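Local coordinates for predicted ATPase involved in replication control, Cdc46/Mcm family (Methanopyrus kandleri AV19, PDB 3F8T), which probably binds ATP and single-stranded DNA and may act as a DNA helicase in replication, at residues E456-A461 with A480-W485; H241-G246 with I361-D366; R210-L215 with H256-H261. The protein carries 2 engineered substitutions. All blocks are in the same frame, centred on the assembly; numbering follows the deposited sequence.

Contact 1. Residues E456-A461 with A480-W485; sequences ERLAKA and AELVDW
Leu458 of helix 449-465 projects at Leu482 and Val483 of helix 473-489, joining two helices of the AAA+ lid, the helical domain that follows the P-loop domain in MCM proteins. The backbones stay well apart, with 8.2 Å between Leu458 CA and Ala480 CA, so the meeting is made by side chains alone. Leu458 contributes most of the buried surface. Its two methyl branches are divided between neighbouring residues of the partner helix. One branch, CD1, comes to 3.6 Å from Val483 CG2; the other, CD2, lies at a looser 4.3 Å from Leu482 CD1. The isobutyl group of Leu458 thus forks between two consecutive residues of the partner helix, both directed toward it. With CG of Leu458 set opposite its own carbonyl carbon (chi1 -73°), the fork leans toward the second helix.

Leu482 also touches Leu227 of helix 219-229, and Val483 also touches Trp426 of helix 417-439, which ties the pair into the hydrophobic interior between several helices. Leu458 further rests on Ala479 and Leu240. Away from this interface, Lys460 forms salt bridges with Glu238 and with Glu456 of its own helix, and Lys460 NZ stands 3.5 Å from Glu456 OE2, one helical turn back.

Contact 2. Residues H241-G246 with I361-D366; sequences HVLLAG and IDLDQD
Leu243 points from its strand at Ile361 and Leu363, and a single methyl, CD2, takes both approaches. Ile361 CD1 comes to 4.5 Å from Leu243 CD2, and Leu363 CD1 reaches 4.3 Å from the same methyl. Seen from Leu243 CD2, the two partners lie nearly at right angles, about 93° apart, so the leucine methyl sits in the corner between them. Leu243 is fully stretched to get there: CG lies anti to the backbone N (chi1 175°), and CD2 continues the extended line away from CA. Ile361 is likewise drawn out along CG1, which carries CD1 forward, while its other branch, CG2, turns to Leu363 and lies 4.1 Å from Leu363 CD1. Ala245, on the same strand face as Leu243, borders the isoleucine, its CB 4.5 Å from Ile361 CD1.

Strand 242-245 belongs to the five-stranded parallel sheet of the AAA+ P-loop domain, where it runs between strands 341-346 and 373-376. The partner segment is an irregular connection laid against one face of this sheet. Ile346, Phe376 and Leu309 add further apolar surface around the three side chains. Leu244, pointing to the other face, meets Val221 and Leu225 of helix 219-229 instead.

The connection bends at an inverse gamma turn centred on Asp362, with a weak bond of 3.1 Å from Leu363 N to Ile361 O. With this kink between them, Ile361 and Leu363 both face the same leucine. Just beyond, Asp364 N-caps the short helix 365-368 through OD1, bonded to Phe367 N, while its OD2 forms a salt bridge with Arg317.

Contact 3. Residues R210-L215 with H256-H261; sequences RAIAPL and HHVLDH
Ile212 and Val258 bring their backbones to 6.5 Å, CA to CA, where the C-terminal end of helix 204-212 meets the last turns of helix 248-261 in the P-loop domain. The second helix follows strand 242-245 after two intervening residues, in the place of the helix behind the P-loop in AAA+ proteins. Helical geometry is lost at Ala213, so the carbonyls of Ala211 and Ile212 lie at a helix end, where side chains can serve as donors.

His257 supplies one. Its CG is anti to the backbone N (chi1 179°), which sends the imidazole across to the other helix, and NE2 donates to Ala211 O over 2.8 Å with an N-H...O angle of 158°. The oxygen lies close to the ring plane, whereas the donor is tilted 34° from the carbonyl plane. Ile212 O meets the same ring edge, 3.3 Å from His257 CD2. Tyr396 OH is a second partner of Ala211 O, and the Tyr396 ring meets that of His257 nearly perpendicularly. A leucine in place of His257 has no N-H for Ala211 O, which would probably be left to Tyr396 OH, with the helix end less firmly tied to helix 248-261.

Beside the polar link lies an apolar one, backed by Leu229 of helix 219-229: Ile212 CG2 packs 3.8 Å from Val258 CG2.

Contacts 1 and 2 are buried and wholly apolar across their segments, whereas contact 3 is only partly buried and adds a side-chain-to-carbonyl hydrogen bond to a methyl pair. Contacts 2 and 3 share the P-loop domain: strand 242-245 of one is followed, two residues on, by helix 248-261 of the other, and their segments alternate along the chain, with centres 20 Å apart. Contact 1 joins two lid helices, later in sequence. Helix 219-229 is common ground, receiving Leu482 from contact 1, Leu244 from the strand of contact 2, and Ile212 and Val258 from contact 3. No two contacts touch; the closest, contacts 1 and 2, are about 6 Å apart at their nearest atoms.

Contact 1. Residues E456-A461 with A480-W485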
loop_
_atom_site.group_PDB
_atom_site.type_symbol
_atom_site.label_atom_id
_atom_site.label_comp_id
_atom_site.label_asym_id
_atom_site.label_seq_id
_atom_site.Cartn_x
_atom_site.Cartn_y
_atom_site.Cartn_z
ATOM N N GLU A 456 -6.775 5.012 -21.143
ATOM C CA GLU A 456 -7.242 3.702 -20.677
ATOM C C GLU A 456 -7.144 3.569 -19.155
ATOM O O GLU A 456 -8.083 3.097 -18.520
ATOM C CB GLU A 456 -6.512 2.542 -21.395
ATOM C CG GLU A 456 -6.842 1.173 -20.800
ATOM C CD GLU A 456 -6.986 0.045 -21.826
ATOM O OE1 GLU A 456 -6.857 0.271 -23.047
ATOM O OE2 GLU A 456 -7.217 -1.093 -21.381
ATOM N N ARG A 457 -6.017 3.991 -18.580
ATOM C CA ARG A 457 -5.837 3.986 -17.122
ATOM C C ARG A 457 -6.856 4.840 -16.403
ATOM O O ARG A 457 -7.409 4.419 -15.379
ATOM C CB ARG A 457 -4.444 4.484 -16.752
ATOM C CG ARG A 457 -3.350 3.492 -17.049
ATOM C CD ARG A 457 -1.978 4.085 -16.669
ATOM N NE ARG A 457 -0.919 3.345 -17.354
ATOM C CZ ARG A 457 -0.049 3.863 -18.218
ATOM N NH1 ARG A 457 -0.049 5.158 -18.513
ATOM N NH2 ARG A 457 0.848 3.076 -18.784
ATOM N N LEU A 458 -7.088 6.048 -16.922
ATOM C CA LEU A 458 -8.066 6.948 -16.315
ATOM C C LEU A 458 -9.479 6.391 -16.401
ATOM O O LEU A 458 -10.285 6.587 -15.477
ATOM C CB LEU A 458 -8.009 8.333 -16.956
ATOM C CG LEU A 458 -6.797 9.210 -16.614
ATOM C CD1 LEU A 458 -6.558 10.223 -17.746
ATOM C CD2 LEU A 458 -7.075 9.928 -15.289
ATOM N N ALA A 459 -9.798 5.748 -17.528
ATOM C CA ALA A 459 -11.128 5.132 -17.692
ATOM C C ALA A 459 -11.360 3.949 -16.741
ATOM O O ALA A 459 -12.460 3.796 -16.198
ATOM C CB ALA A 459 -11.354 4.715 -19.138
ATOM N N LYS A 460 -10.336 3.115 -16.559
ATOM C CA LYS A 460 -10.381 2.031 -15.577
ATOM C C LYS A 460 -10.583 2.607 -14.162
ATOM O O LYS A 460 -11.392 2.096 -13.383
ATOM C CB LYS A 460 -9.103 1.190 -15.649
ATOM C CG LYS A 460 -8.971 0.320 -16.945
ATOM C CD LYS A 460 -7.647 -0.471 -16.930
ATOM C CE LYS A 460 -7.576 -1.528 -18.043
ATOM N NZ LYS A 460 -6.156 -2.036 -18.174
ATOM N N ALA A 461 -9.839 3.666 -13.832
ATOM C CA ALA A 461 -10.003 4.326 -12.535
ATOM C C ALA A 461 -11.426 4.820 -12.312
ATOM O O ALA A 461 -11.999 4.631 -11.221
ATOM C CB ALA A 461 -8.993 5.470 -12.370
ATOM N N ALA A 480 -10.707 10.833 -21.585
ATOM C CA ALA A 480 -10.224 11.547 -22.766
ATOM C C ALA A 480 -10.303 13.056 -22.593
ATOM O O ALA A 480 -9.399 13.770 -23.020
ATOM C CB ALA A 480 -11.028 11.125 -23.998
ATOM N N GLU A 481 -11.374 13.543 -21.965
ATOM C CA GLU A 481 -11.512 14.981 -21.681
ATOM C C GLU A 481 -10.362 15.483 -20.808
ATOM O O GLU A 481 -9.843 16.572 -21.024
ATOM C CB GLU A 481 -12.857 15.270 -21.007
ATOM C CG GLU A 481 -13.243 16.755 -20.953
ATOM C CD GLU A 481 -12.742 17.490 -19.707
ATOM O OE1 GLU A 481 -12.706 16.891 -18.600
ATOM O OE2 GLU A 481 -12.395 18.686 -19.840
ATOM N N LEU A 482 -9.945 14.679 -19.831
ATOM C CA LEU A 482 -8.816 15.074 -18.973
ATOM C C LEU A 482 -7.484 15.068 -19.690
ATOM O O LEU A 482 -6.674 15.967 -19.480
ATOM C CB LEU A 482 -8.728 14.181 -17.732
ATOM C CG LEU A 482 -9.910 14.291 -16.764
ATOM C CD1 LEU A 482 -9.803 13.206 -15.697
ATOM C CD2 LEU A 482 -10.054 15.675 -16.124
ATOM N N VAL A 483 -7.243 14.057 -20.529
ATOM C CA VAL A 483 -5.996 14.004 -21.293
ATOM C C VAL A 483 -5.965 15.181 -22.274
ATOM O O VAL A 483 -4.962 15.900 -22.351
ATOM C CB VAL A 483 -5.771 12.626 -22.005
ATOM C CG1 VAL A 483 -4.537 12.674 -22.933
ATOM C CG2 VAL A 483 -5.578 11.523 -20.976
ATOM N N ASP A 484 -7.073 15.398 -22.978
ATOM C CA ASP A 484 -7.204 16.554 -23.889
ATOM C C ASP A 484 -6.970 17.904 -23.202
ATOM O O ASP A 484 -6.279 18.786 -23.744
ATOM C CB ASP A 484 -8.573 16.555 -24.563
ATOM C CG ASP A 484 -8.676 15.533 -25.669
ATOM O OD1 ASP A 484 -7.632 15.115 -26.212
ATOM O OD2 ASP A 484 -9.808 15.139 -25.990
ATOM N N TRP A 485 -7.529 18.054 -22.005
ATOM C CA TRP A 485 -7.356 19.281 -21.219
ATOM C C TRP A 485 -5.877 19.513 -20.915
ATOM O O TRP A 485 -5.371 20.616 -21.125
ATOM C CB TRP A 485 -8.188 19.222 -19.937
ATOM C CG TRP A 485 -8.125 20.456 -19.079
ATOM C CD1 TRP A 485 -8.936 21.562 -19.153
ATOM C CD2 TRP A 485 -7.208 20.706 -18.011
ATOM N NE1 TRP A 485 -8.568 22.486 -18.194
ATOM C CE2 TRP A 485 -7.512 21.981 -17.480
ATOM C CE3 TRP A 485 -6.152 19.980 -17.455
ATOM C CZ2 TRP A 485 -6.800 22.539 -16.418
ATOM C CZ3 TRP A 485 -5.444 20.533 -16.393
ATOM C CH2 TRP A 485 -5.776 21.799 -15.885
#

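Contact 2. Residues H241-G246 with I361-D366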
loop_
_atom_site.group_PDB
_atom_site.type_symbol
_atom_site.label_atom_id
_atom_site.label_comp_id
_atom_site.label_asym_id
_atom_site.label_seq_id
_atom_site.Cartn_x
_atom_site.Cartn_y
_atom_site.Cartn_z
ATOM N N HIS A 241 0.224 8.543 -12.846
ATOM C CA HIS A 241 1.216 9.476 -12.309
ATOM C C HIS A 241 0.883 10.879 -12.772
ATOM O O HIS A 241 0.635 11.107 -13.966
ATOM C CB HIS A 241 2.620 9.058 -12.745
ATOM C CG HIS A 241 2.912 7.605 -12.486
ATOM N ND1 HIS A 241 2.921 7.070 -11.215
ATOM C CD2 HIS A 241 3.168 6.576 -13.327
ATOM C CE1 HIS A 241 3.188 5.777 -11.283
ATOM N NE2 HIS A 241 3.333 5.448 -12.553
ATOM N N VAL A 242 0.841 11.801 -11.824
ATOM C CA VAL A 242 0.322 13.157 -12.070
ATOM C C VAL A 242 1.342 14.167 -11.561
ATOM O O VAL A 242 1.852 14.034 -10.446
ATOM C CB VAL A 242 -1.078 13.383 -11.397
ATOM C CG1 VAL A 242 -1.577 14.810 -11.615
ATOM C CG2 VAL A 242 -2.140 12.404 -11.955
ATOM N N LEU A 243 1.646 15.165 -12.389
ATOM C CA LEU A 243 2.511 16.269 -11.990
ATOM C C LEU A 243 1.667 17.533 -11.842
ATOM O O LEU A 243 1.039 17.963 -12.806
ATOM C CB LEU A 243 3.589 16.506 -13.052
ATOM C CG LEU A 243 4.529 17.718 -12.864
ATOM C CD1 LEU A 243 5.242 17.666 -11.516
ATOM C CD2 LEU A 243 5.531 17.785 -14.024
ATOM N N LEU A 244 1.658 18.100 -10.641
ATOM C CA LEU A 244 1.058 19.412 -10.389
ATOM C C LEU A 244 2.075 20.500 -10.666
ATOM O O LEU A 244 3.175 20.486 -10.102
ATOM C CB LEU A 244 0.647 19.528 -8.933
ATOM C CG LEU A 244 -0.430 18.671 -8.300
ATOM C CD1 LEU A 244 -0.820 19.333 -6.990
ATOM C CD2 LEU A 244 -1.640 18.541 -9.212
ATOM N N ALA A 245 1.721 21.448 -11.533
ATOM C CA ALA A 245 2.604 22.570 -11.794
ATOM C C ALA A 245 1.946 23.867 -11.330
ATOM O O ALA A 245 1.027 24.371 -11.978
ATOM C CB ALA A 245 2.958 22.632 -13.263
ATOM N N GLY A 246 2.399 24.377 -10.186
ATOM C CA GLY A 246 1.880 25.635 -9.635
ATOM C C GLY A 246 2.780 26.198 -8.556
ATOM O O GLY A 246 3.898 25.718 -8.354
ATOM N N ILE A 361 8.432 24.387 -17.516
ATOM C CA ILE A 361 8.830 23.317 -16.605
ATOM C C ILE A 361 10.279 22.927 -16.884
ATOM O O ILE A 361 10.590 22.413 -17.959
ATOM C CB ILE A 361 7.927 22.073 -16.776
ATOM C CG1 ILE A 361 6.467 22.425 -16.471
ATOM C CG2 ILE A 361 8.410 20.922 -15.892
ATOM C CD1 ILE A 361 5.498 21.309 -16.781
ATOM N N ASP A 362 11.166 23.180 -15.927
ATOM C CA ASP A 362 12.558 22.742 -16.082
ATOM C C ASP A 362 12.751 21.293 -15.594
ATOM O O ASP A 362 13.061 21.031 -14.430
ATOM C CB ASP A 362 13.574 23.751 -15.495
ATOM C CG ASP A 362 13.803 23.579 -13.995
ATOM O OD1 ASP A 362 12.827 23.667 -13.219
ATOM O OD2 ASP A 362 14.970 23.366 -13.594
ATOM N N LEU A 363 12.492 20.372 -16.515
ATOM C CA LEU A 363 12.689 18.942 -16.340
ATOM C C LEU A 363 12.888 18.417 -17.736
ATOM O O LEU A 363 12.268 18.923 -18.677
ATOM C CB LEU A 363 11.442 18.276 -15.764
ATOM C CG LEU A 363 11.141 18.190 -14.271
ATOM C CD1 LEU A 363 9.800 17.482 -14.096
ATOM C CD2 LEU A 363 12.234 17.464 -13.491
ATOM N N ASP A 364 13.723 17.393 -17.890
ATOM C CA ASP A 364 13.991 16.878 -19.225
ATOM C C ASP A 364 12.759 16.222 -19.838
ATOM O O ASP A 364 11.890 15.705 -19.122
ATOM C CB ASP A 364 15.203 15.933 -19.237
ATOM C CG ASP A 364 15.002 14.730 -18.371
ATOM O OD1 ASP A 364 14.753 13.644 -18.931
ATOM O OD2 ASP A 364 15.061 14.882 -17.135
ATOM N N GLN A 365 12.694 16.258 -21.166
ATOM C CA GLN A 365 11.557 15.744 -21.927
ATOM C C GLN A 365 11.238 14.276 -21.647
ATOM O O GLN A 365 10.065 13.922 -21.517
ATOM C CB GLN A 365 11.766 15.983 -23.429
ATOM C CG GLN A 365 11.960 17.458 -23.781
ATOM C CD GLN A 365 12.412 17.701 -25.223
ATOM O OE1 GLN A 365 12.021 16.985 -26.153
ATOM N NE2 GLN A 365 13.228 18.735 -25.412
ATOM N N ASP A 366 12.274 13.437 -21.553
ATOM C CA ASP A 366 12.114 11.998 -21.314
ATOM C C ASP A 366 11.441 11.725 -19.966
ATOM O O ASP A 366 10.469 10.967 -19.902
ATOM C CB ASP A 366 13.465 11.261 -21.428
ATOM C CG ASP A 366 13.417 9.806 -20.908
ATOM O OD1 ASP A 366 12.476 9.040 -21.241
ATOM O OD2 ASP A 366 14.356 9.414 -20.173
#

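Contact 3. Residues R210-L215 with H256-H261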
loop_
_atom_site.group_PDB
_atom_site.type_symbol
_atom_site.label_atom_id
_atom_site.label_comp_id
_atom_site.label_asym_id
_atom_site.label_seq_id
_atom_site.Cartn_x
_atom_site.Cartn_y
_atom_site.Cartn_z
ATOM N N ARG A 210 -14.001 17.682 -5.605
ATOM C CA ARG A 210 -14.243 18.817 -4.719
ATOM C C ARG A 210 -13.632 18.609 -3.342
ATOM O O ARG A 210 -13.142 19.560 -2.718
ATOM C CB ARG A 210 -15.739 19.113 -4.619
ATOM C CG ARG A 210 -16.204 20.124 -5.667
ATOM C CD ARG A 210 -17.198 19.547 -6.634
ATOM N NE ARG A 210 -17.763 20.560 -7.534
ATOM C CZ ARG A 210 -17.153 21.032 -8.622
ATOM N NH1 ARG A 210 -17.757 21.940 -9.383
ATOM N NH2 ARG A 210 -15.937 20.602 -8.954
ATOM N N ALA A 211 -13.628 17.365 -2.871
ATOM C CA ALA A 211 -12.966 17.048 -1.615
ATOM C C ALA A 211 -11.479 17.379 -1.701
ATOM O O ALA A 211 -10.913 17.952 -0.777
ATOM C CB ALA A 211 -13.168 15.583 -1.259
ATOM N N ILE A 212 -10.860 17.038 -2.827
ATOM C CA ILE A 212 -9.423 17.228 -3.015
ATOM C C ILE A 212 -9.013 18.674 -3.276
ATOM O O ILE A 212 -8.034 19.174 -2.696
ATOM C CB ILE A 212 -8.888 16.334 -4.167
ATOM C CG1 ILE A 212 -9.049 14.851 -3.809
ATOM C CG2 ILE A 212 -7.422 16.678 -4.474
ATOM C CD1 ILE A 212 -8.830 13.904 -4.989
ATOM N N ALA A 213 -9.747 19.344 -4.156
ATOM C CA ALA A 213 -9.348 20.668 -4.620
ATOM C C ALA A 213 -10.569 21.552 -4.823
ATOM O O ALA A 213 -11.044 21.701 -5.946
ATOM C CB ALA A 213 -8.521 20.565 -5.912
ATOM N N PRO A 214 -11.083 22.126 -3.727
ATOM C CA PRO A 214 -12.336 22.878 -3.748
ATOM C C PRO A 214 -12.212 24.335 -4.226
ATOM O O PRO A 214 -13.236 25.016 -4.356
ATOM C CB PRO A 214 -12.790 22.827 -2.282
ATOM C CG PRO A 214 -11.543 22.752 -1.504
ATOM C CD PRO A 214 -10.500 22.077 -2.371
ATOM N N LEU A 215 -10.998 24.812 -4.491
ATOM C CA LEU A 215 -10.804 26.213 -4.894
ATOM C C LEU A 215 -11.366 26.483 -6.292
ATOM O O LEU A 215 -11.324 25.597 -7.156
ATOM C CB LEU A 215 -9.323 26.625 -4.792
ATOM C CG LEU A 215 -8.699 26.593 -3.387
ATOM C CD1 LEU A 215 -7.280 27.156 -3.399
ATOM C CD2 LEU A 215 -9.567 27.326 -2.337
ATOM N N HIS A 256 -0.266 17.221 0.720
ATOM C CA HIS A 256 -0.481 16.864 2.127
ATOM C C HIS A 256 -1.932 16.467 2.386
ATOM O O HIS A 256 -2.201 15.512 3.119
ATOM C CB HIS A 256 -0.102 18.024 3.049
ATOM C CG HIS A 256 1.372 18.154 3.292
ATOM N ND1 HIS A 256 2.120 17.157 3.882
ATOM C CD2 HIS A 256 2.225 19.179 3.066
ATOM C CE1 HIS A 256 3.377 17.551 3.980
ATOM N NE2 HIS A 256 3.465 18.778 3.499
ATOM N N HIS A 257 -2.858 17.223 1.788
ATOM C CA HIS A 257 -4.287 16.944 1.907
ATOM C C HIS A 257 -4.642 15.529 1.412
ATOM O O HIS A 257 -5.267 14.727 2.142
ATOM C CB HIS A 257 -5.100 18.008 1.163
ATOM C CG HIS A 257 -6.578 17.775 1.221
ATOM N ND1 HIS A 257 -7.223 17.395 2.380
ATOM C CD2 HIS A 257 -7.530 17.855 0.266
ATOM C CE1 HIS A 257 -8.514 17.254 2.135
ATOM N NE2 HIS A 257 -8.726 17.530 0.859
ATOM N N VAL A 258 -4.204 15.214 0.198
ATOM C CA VAL A 258 -4.463 13.897 -0.393
ATOM C C VAL A 258 -3.910 12.779 0.503
ATOM O O VAL A 258 -4.621 11.833 0.847
ATOM C CB VAL A 258 -3.893 13.778 -1.840
ATOM C CG1 VAL A 258 -3.907 12.311 -2.280
ATOM C CG2 VAL A 258 -4.689 14.650 -2.822
ATOM N N LEU A 259 -2.648 12.897 0.894
ATOM C CA LEU A 259 -2.025 11.883 1.743
ATOM C C LEU A 259 -2.621 11.774 3.132
ATOM O O LEU A 259 -2.702 10.683 3.698
ATOM C CB LEU A 259 -0.548 12.176 1.891
ATOM C CG LEU A 259 0.380 11.637 0.826
ATOM C CD1 LEU A 259 1.736 11.869 1.396
ATOM C CD2 LEU A 259 0.195 10.165 0.613
ATOM N N ASP A 260 -3.010 12.904 3.709
ATOM C CA ASP A 260 -3.481 12.888 5.090
ATOM C C ASP A 260 -4.875 12.359 5.211
ATOM O O ASP A 260 -5.181 11.711 6.193
ATOM C CB ASP A 260 -3.443 14.286 5.709
ATOM C CG ASP A 260 -2.027 14.775 5.950
ATOM O OD1 ASP A 260 -1.057 13.997 5.766
ATOM O OD2 ASP A 260 -1.894 15.961 6.278
ATOM N N HIS A 261 -5.715 12.643 4.222
ATOM C CA HIS A 261 -7.154 12.474 4.366
ATOM C C HIS A 261 -7.804 11.492 3.429
ATOM O O HIS A 261 -8.932 11.073 3.672
ATOM C CB HIS A 261 -7.847 13.830 4.191
ATOM C CG HIS A 261 -7.357 14.867 5.146
ATOM N ND1 HIS A 261 -7.430 14.703 6.512
ATOM C CD2 HIS A 261 -6.779 16.073 4.939
ATOM C CE1 HIS A 261 -6.908 15.762 7.107
ATOM N NE2 HIS A 261 -6.509 16.608 6.175
#